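Local coordinates for protein sulfotransferase (Alicyclobacillus acidocaldarius subsp. acidocaldarius, PDB 3RNL) that probably transfers sulfuryl groups to an acceptor substrate, as a sulfotransferase of the P-loop nucleotide-binding clan, and binds magnesium ions, at residues D133-L138 and H154-W159; Q197-C202 and T210-D215. One frame throughout, in Å; residues are numbered along the deposited sequence.

Overall arrangement
From the N terminus, the chain first lays down four of the five strands of the parallel sheet; the fifth, 183-187, comes between the two contacts. Interaction 1 joins the loop after helix 119-132 to the loop after helix 147-152. It closes an excursion of 15 residues, mostly the helices 140-145 and 147-152. Interaction 2 follows beyond the edge strand 183-187. There the chain leaves helix 195-206 and returns along it as segment 210-215, closing a short turn of seven residues, the first four still helical. The two contacts lie in series and neither nest nor cross. The centres of interactions 1 and 2 are about 34 Å apart. Interaction 1 ties helical connections together; interaction 2 ties helix 195-206 to the loop near helix 21-29.

Interaction 1: D133-L138 and H154-W159; sequences DERETL and HYEPLW
Arg135 reaches across to Glu156, Leu158 and Trp159. Arg135 CB lies 4.1 Å from Trp159 CZ2, at the benzene end of the indole. The chain then runs on and bends at its third torsion (chi3 67°), which turns the guanidinium toward Glu156. NE bonds to Pro57 O. Arg135 NH1 is 3.9 Å from Leu158 CD2. Arg135 NH2 donates to Glu156 OE1 at 3.0 Å in a nearly straight hydrogen bond (175°), part of a salt bridge. The carboxylate oxygen lies in the guanidinium plane. It is met on its anti side, somewhat out of the carboxylate plane. Water 1 bridges the same pair, accepting from Arg135 NH1 and donating to Glu156 OE1. NH2 also forms a salt bridge with Asp59 OD1, which takes the indole N-H of Trp159 as well. The other oxygen, Glu156 OE2, accepts from Leu158 N at 3.2 Å. An alanine in place of Glu156 would probably leave Arg135 NH2 with Asp59 alone of its two carboxylate partners, and Leu158 N without its side-chain acceptor.

Glu136 meets the ring edge of Trp159. Glu136 OE2 is 3.7 Å from Trp159 CZ3, with the carboxylate nearly perpendicular to the indole. OE2 is gripped by Ser143 and Arg150. Glu136 OE1 accepts a hydrogen bond from Leu138 N at 2.9 Å. Tyr155 CD1 lies over one face of the indole.

Glu134 ends helix 119-132 with a Schellman motif, and His154 does the same after helix 147-152. Leu158 and Trp159 pack on Leu130 of helix 119-132, and Trp159 also touches Arg150 of helix 147-152.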
loop_
_atom_site.group_PDB
_atom_site.type_symbol
_atom_site.label_atom_id
_atom_site.label_comp_id
_atom_site.label_asym_id
_atom_site.label_seq_id
_atom_site.Cartn_x
_atom_site.Cartn_y
_atom_site.Cartn_z
ATOM N N ASP A 133 2.722 15.080 11.851
ATOM C CA ASP A 133 1.366 15.125 12.371
ATOM C C ASP A 133 1.308 15.243 13.899
ATOM O O ASP A 133 0.228 15.186 14.492
ATOM C CB ASP A 133 0.559 13.945 11.844
ATOM C CG ASP A 133 0.226 14.102 10.369
ATOM O OD1 ASP A 133 0.377 15.231 9.843
ATOM O OD2 ASP A 133 -0.180 13.116 9.733
ATOM N N GLU A 134 2.481 15.394 14.509
ATOM C CA GLU A 134 2.629 15.617 15.948
ATOM C C GLU A 134 2.158 14.421 16.777
ATOM O O GLU A 134 1.749 14.558 17.925
ATOM C CB GLU A 134 1.929 16.913 16.364
ATOM C CG GLU A 134 2.449 18.119 15.591
ATOM C CD GLU A 134 2.054 19.439 16.214
ATOM O OE1 GLU A 134 0.867 19.812 16.120
ATOM O OE2 GLU A 134 2.935 20.105 16.797
ATOM N N ARG A 135 2.187 13.244 16.163
ATOM C CA ARG A 135 1.920 11.995 16.869
ATOM C C ARG A 135 3.146 11.418 17.583
ATOM O O ARG A 135 3.034 10.818 18.651
ATOM C CB ARG A 135 1.299 10.994 15.894
ATOM C CG ARG A 135 -0.020 11.529 15.348
ATOM C CD ARG A 135 -0.502 10.792 14.113
ATOM N NE ARG A 135 -0.879 9.413 14.391
ATOM C CZ ARG A 135 -1.258 8.550 13.448
ATOM N NH1 ARG A 135 -1.316 8.936 12.179
ATOM N NH2 ARG A 135 -1.594 7.306 13.769
ATOM N N GLU A 136 4.304 11.569 16.949
ATOM C CA GLU A 136 5.573 11.069 17.487
ATOM C C GLU A 136 6.506 12.231 17.809
ATOM O O GLU A 136 6.740 13.087 16.951
ATOM C CB GLU A 136 6.239 10.144 16.467
ATOM C CG GLU A 136 7.613 9.619 16.900
ATOM C CD GLU A 136 7.553 8.839 18.212
ATOM O OE1 GLU A 136 7.416 9.469 19.286
ATOM O OE2 GLU A 136 7.635 7.596 18.174
ATOM N N THR A 137 6.930 12.351 19.066
ATOM C CA THR A 137 7.956 13.330 19.413
ATOM C C THR A 137 9.372 12.772 19.613
ATOM O O THR A 137 10.320 13.533 19.776
ATOM C CB THR A 137 7.563 14.071 20.697
ATOM O OG1 THR A 137 7.347 13.106 21.736
ATOM C CG2 THR A 137 6.285 14.869 20.474
ATOM N N LEU A 138 9.500 11.451 19.601
ATOM C CA LEU A 138 10.788 10.782 19.825
ATOM C C LEU A 138 11.671 10.827 18.586
ATOM O O LEU A 138 11.185 11.050 17.481
ATOM C CB LEU A 138 10.596 9.328 20.268
ATOM C CG LEU A 138 9.810 9.107 21.566
ATOM C CD1 LEU A 138 9.489 7.627 21.731
ATOM C CD2 LEU A 138 10.574 9.632 22.761
ATOM N N HIS A 154 -1.412 -2.622 20.318
ATOM C CA HIS A 154 -2.361 -2.396 19.221
ATOM C C HIS A 154 -2.387 -0.963 18.686
ATOM O O HIS A 154 -3.452 -0.418 18.394
ATOM C CB HIS A 154 -3.776 -2.813 19.639
ATOM C CG HIS A 154 -3.874 -4.232 20.111
ATOM N ND1 HIS A 154 -4.774 -4.634 21.073
ATOM C CD2 HIS A 154 -3.197 -5.344 19.740
ATOM C CE1 HIS A 154 -4.637 -5.931 21.288
ATOM N NE2 HIS A 154 -3.690 -6.387 20.488
ATOM N N TYR A 155 -1.213 -0.372 18.512
ATOM C CA TYR A 155 -1.114 0.851 17.725
ATOM C C TYR A 155 -1.457 0.510 16.281
ATOM O O TYR A 155 -1.391 -0.647 15.874
ATOM C CB TYR A 155 0.319 1.388 17.753
ATOM C CG TYR A 155 0.684 2.226 18.956
ATOM C CD1 TYR A 155 1.474 3.364 18.807
ATOM C CD2 TYR A 155 0.248 1.890 20.234
ATOM C CE1 TYR A 155 1.841 4.129 19.901
ATOM C CE2 TYR A 155 0.599 2.664 21.333
ATOM C CZ TYR A 155 1.388 3.783 21.156
ATOM O OH TYR A 155 1.754 4.559 22.244
ATOM N N GLU A 156 -1.820 1.517 15.494
ATOM C CA GLU A 156 -2.053 1.260 14.072
ATOM C C GLU A 156 -0.744 0.965 13.322
ATOM O O GLU A 156 0.355 1.277 13.804
ATOM C CB GLU A 156 -2.811 2.421 13.434
ATOM C CG GLU A 156 -1.973 3.645 13.203
ATOM C CD GLU A 156 -2.214 4.220 11.815
ATOM O OE1 GLU A 156 -2.588 5.409 11.735
ATOM O OE2 GLU A 156 -2.033 3.473 10.819
ATOM N N PRO A 157 -0.848 0.311 12.157
ATOM C CA PRO A 157 0.355 -0.196 11.479
ATOM C C PRO A 157 1.285 0.881 10.930
ATOM O O PRO A 157 2.412 0.541 10.579
ATOM C CB PRO A 157 -0.184 -1.091 10.345
ATOM C CG PRO A 157 -1.635 -1.252 10.610
ATOM C CD PRO A 157 -2.090 -0.133 11.499
ATOM N N LEU A 158 0.852 2.137 10.841
ATOM C CA LEU A 158 1.791 3.188 10.429
ATOM C C LEU A 158 3.010 3.188 11.348
ATOM O O LEU A 158 4.123 3.523 10.930
ATOM C CB LEU A 158 1.122 4.567 10.426
ATOM C CG LEU A 158 1.953 5.733 9.857
ATOM C CD1 LEU A 158 2.497 5.420 8.453
ATOM C CD2 LEU A 158 1.119 7.010 9.834
ATOM N N TRP A 159 2.795 2.797 12.600
ATOM C CA TRP A 159 3.882 2.742 13.564
ATOM C C TRP A 159 4.788 1.520 13.389
ATOM O O TRP A 159 5.840 1.450 14.041
ATOM C CB TRP A 159 3.343 2.718 14.999
ATOM C CG TRP A 159 2.484 3.877 15.409
ATOM C CD1 TRP A 159 1.118 3.978 15.284
ATOM C CD2 TRP A 159 2.911 5.062 16.096
ATOM N NE1 TRP A 159 0.680 5.168 15.826
ATOM C CE2 TRP A 159 1.759 5.851 16.327
ATOM C CE3 TRP A 159 4.152 5.537 16.525
ATOM C CZ2 TRP A 159 1.815 7.089 16.971
ATOM C CZ3 TRP A 159 4.209 6.775 17.177
ATOM C CH2 TRP A 159 3.049 7.536 17.385
HETATM O O HOH W 1 -2.720 7.655 9.949
#

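Interaction 2: Q197-C202 and T210-D215; sequences QVVRDC and TDFVPD
Helix 195-206 and the loop that doubles back beside it form this contact, close to a magnesium site. Arg200 holds the polar part. Its side chain is extended from CG to NE, and Arg200 NE donates to Phe212 O, a backbone oxygen, at 3.0 Å (161°). The acceptor lies near the guanidinium plane, at its edge. Seen from the carbonyl, the donor is tilted 26° out of the plane. This bond ties the helix to the loop backbone and probably limits how the guanidinium can turn. Beyond it, Arg200 NH2 comes unusually close to Val213 CG2 (3.2 Å), a tight spot whose detail is doubtful. Arg200 NH2 and Asp211 OD1 are 5.1 Å apart, so the two charged groups do not touch directly. Their opposite charges may still favour each other.

Val199 carries the apolar part from the preceding position on the helix. Its CG1 is anti to the backbone N (chi1 167°) and meets the ring edge of Phe212, with Val199 CG1 3.7 Å from Phe212 CE2. The same methyl, Val199 CG1, lies 4.0 Å from Pro214 CG. Pro214 N in turn sits over one face of the Phe212 ring, offset toward its rim. Nearer the start of the loop, Thr210 CG2 rests 3.7 Å from Arg200 O, so its methyl lies against the helix backbone.

Val199 and Pro214 also touch Tyr27 of helix 21-29. The ring of Phe212 meets that of His31, with the planes at about 55°. His31 binds magnesium together with Ser29 and Ile34. The arrangement is a helix with its following loop folded back on it, at one edge of the alpha-beta-alpha sandwich, where Phe212 lies against the ring of His31, a residue of the magnesium site.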
loop_
_atom_site.group_PDB
_atom_site.type_symbol
_atom_site.label_atom_id
_atom_site.label_comp_id
_atom_site.label_asym_id
_atom_site.label_seq_id
_atom_site.Cartn_x
_atom_site.Cartn_y
_atom_site.Cartn_z
ATOM N N GLN A 197 5.322 6.725 -17.706
ATOM C CA GLN A 197 5.502 5.368 -18.219
ATOM C C GLN A 197 4.842 4.357 -17.292
ATOM O O GLN A 197 4.175 3.416 -17.738
ATOM C CB GLN A 197 6.985 5.027 -18.366
ATOM C CG GLN A 197 7.218 3.646 -18.963
ATOM C CD GLN A 197 6.687 3.553 -20.380
ATOM O OE1 GLN A 197 7.100 4.313 -21.251
ATOM N NE2 GLN A 197 5.746 2.645 -20.607
ATOM N N VAL A 198 5.046 4.537 -15.991
ATOM C CA VAL A 198 4.462 3.608 -15.029
ATOM C C VAL A 198 2.938 3.669 -15.068
ATOM O O VAL A 198 2.265 2.643 -15.059
ATOM C CB VAL A 198 4.978 3.855 -13.597
ATOM C CG1 VAL A 198 4.205 2.987 -12.589
ATOM C CG2 VAL A 198 6.471 3.564 -13.523
ATOM N N VAL A 199 2.377 4.872 -15.126
ATOM C CA VAL A 199 0.929 4.993 -15.252
ATOM C C VAL A 199 0.407 4.312 -16.523
ATOM O O VAL A 199 -0.605 3.616 -16.495
ATOM C CB VAL A 199 0.498 6.468 -15.225
ATOM C CG1 VAL A 199 -0.948 6.616 -15.677
ATOM C CG2 VAL A 199 0.709 7.025 -13.805
ATOM N N ARG A 200 1.095 4.515 -17.645
ATOM C CA ARG A 200 0.681 3.851 -18.881
ATOM C C ARG A 200 0.772 2.323 -18.790
ATOM O O ARG A 200 -0.068 1.619 -19.350
ATOM C CB ARG A 200 1.505 4.359 -20.066
ATOM C CG ARG A 200 1.117 5.755 -20.481
ATOM C CD ARG A 200 2.127 6.307 -21.481
ATOM N NE ARG A 200 1.599 7.455 -22.199
ATOM C CZ ARG A 200 2.296 8.152 -23.090
ATOM N NH1 ARG A 200 3.555 7.825 -23.353
ATOM N NH2 ARG A 200 1.736 9.179 -23.717
ATOM N N ASP A 201 1.798 1.818 -18.108
ATOM C CA ASP A 201 1.911 0.374 -17.857
ATOM C C ASP A 201 0.701 -0.116 -17.055
ATOM O O ASP A 201 0.159 -1.200 -17.319
ATOM C CB ASP A 201 3.181 0.041 -17.065
ATOM C CG ASP A 201 4.463 0.282 -17.848
ATOM O OD1 ASP A 201 4.415 0.403 -19.092
ATOM O OD2 ASP A 201 5.540 0.341 -17.200
ATOM N N CYS A 202 0.274 0.675 -16.073
ATOM C CA CYS A 202 -0.905 0.291 -15.282
ATOM C C CYS A 202 -2.154 0.294 -16.140
ATOM O O CYS A 202 -3.030 -0.544 -15.970
ATOM C CB CYS A 202 -1.118 1.213 -14.081
ATOM S SG CYS A 202 0.156 1.055 -12.829
ATOM N N THR A 210 -3.939 2.998 -23.471
ATOM C CA THR A 210 -2.626 3.502 -23.099
ATOM C C THR A 210 -2.347 4.857 -23.735
ATOM O O THR A 210 -1.274 5.428 -23.519
ATOM C CB THR A 210 -1.499 2.538 -23.502
ATOM O OG1 THR A 210 -1.612 2.244 -24.898
ATOM C CG2 THR A 210 -1.570 1.238 -22.678
ATOM N N ASP A 211 -3.285 5.422 -24.490
ATOM C CA ASP A 211 -2.908 6.707 -25.033
ATOM C C ASP A 211 -3.569 7.649 -24.052
ATOM O O ASP A 211 -4.676 8.149 -24.252
ATOM C CB ASP A 211 -3.572 6.818 -26.408
ATOM C CG ASP A 211 -3.338 8.159 -27.084
ATOM O OD1 ASP A 211 -2.279 8.780 -26.862
ATOM O OD2 ASP A 211 -4.222 8.581 -27.861
ATOM N N PHE A 212 -2.767 8.002 -23.058
ATOM C CA PHE A 212 -3.193 8.843 -21.963
ATOM C C PHE A 212 -1.922 9.453 -21.433
ATOM O O PHE A 212 -0.924 8.748 -21.284
ATOM C CB PHE A 212 -3.864 7.955 -20.905
ATOM C CG PHE A 212 -4.056 8.620 -19.564
ATOM C CD1 PHE A 212 -4.849 9.745 -19.443
ATOM C CD2 PHE A 212 -3.478 8.080 -18.418
ATOM C CE1 PHE A 212 -5.034 10.352 -18.205
ATOM C CE2 PHE A 212 -3.660 8.674 -17.180
ATOM C CZ PHE A 212 -4.438 9.819 -17.075
ATOM N N VAL A 213 -1.942 10.739 -21.115
ATOM C CA VAL A 213 -0.863 11.340 -20.345
ATOM C C VAL A 213 -1.413 11.951 -19.074
ATOM O O VAL A 213 -2.163 12.924 -19.152
ATOM C CB VAL A 213 -0.116 12.415 -21.149
ATOM C CG1 VAL A 213 1.020 12.989 -20.317
ATOM C CG2 VAL A 213 0.416 11.822 -22.439
ATOM N N PRO A 214 -1.031 11.423 -17.905
ATOM C CA PRO A 214 -1.542 12.084 -16.704
ATOM C C PRO A 214 -0.900 13.453 -16.533
ATOM O O PRO A 214 0.206 13.696 -17.030
ATOM C CB PRO A 214 -1.095 11.147 -15.578
ATOM C CG PRO A 214 0.132 10.491 -16.114
ATOM C CD PRO A 214 -0.146 10.290 -17.582
ATOM N N ASP A 215 -1.584 14.330 -15.809
ATOM C CA ASP A 215 -1.024 15.628 -15.466
ATOM C C ASP A 215 -0.308 15.440 -14.132
ATOM O O ASP A 215 -0.929 15.175 -13.104
ATOM C CB ASP A 215 -2.149 16.647 -15.334
ATOM C CG ASP A 215 -1.687 17.963 -14.737
ATOM O OD1 ASP A 215 -0.470 18.142 -14.513
ATOM O OD2 ASP A 215 -2.560 18.824 -14.502
HETATM O O HOH W 2 -0.986 9.921 -25.079
#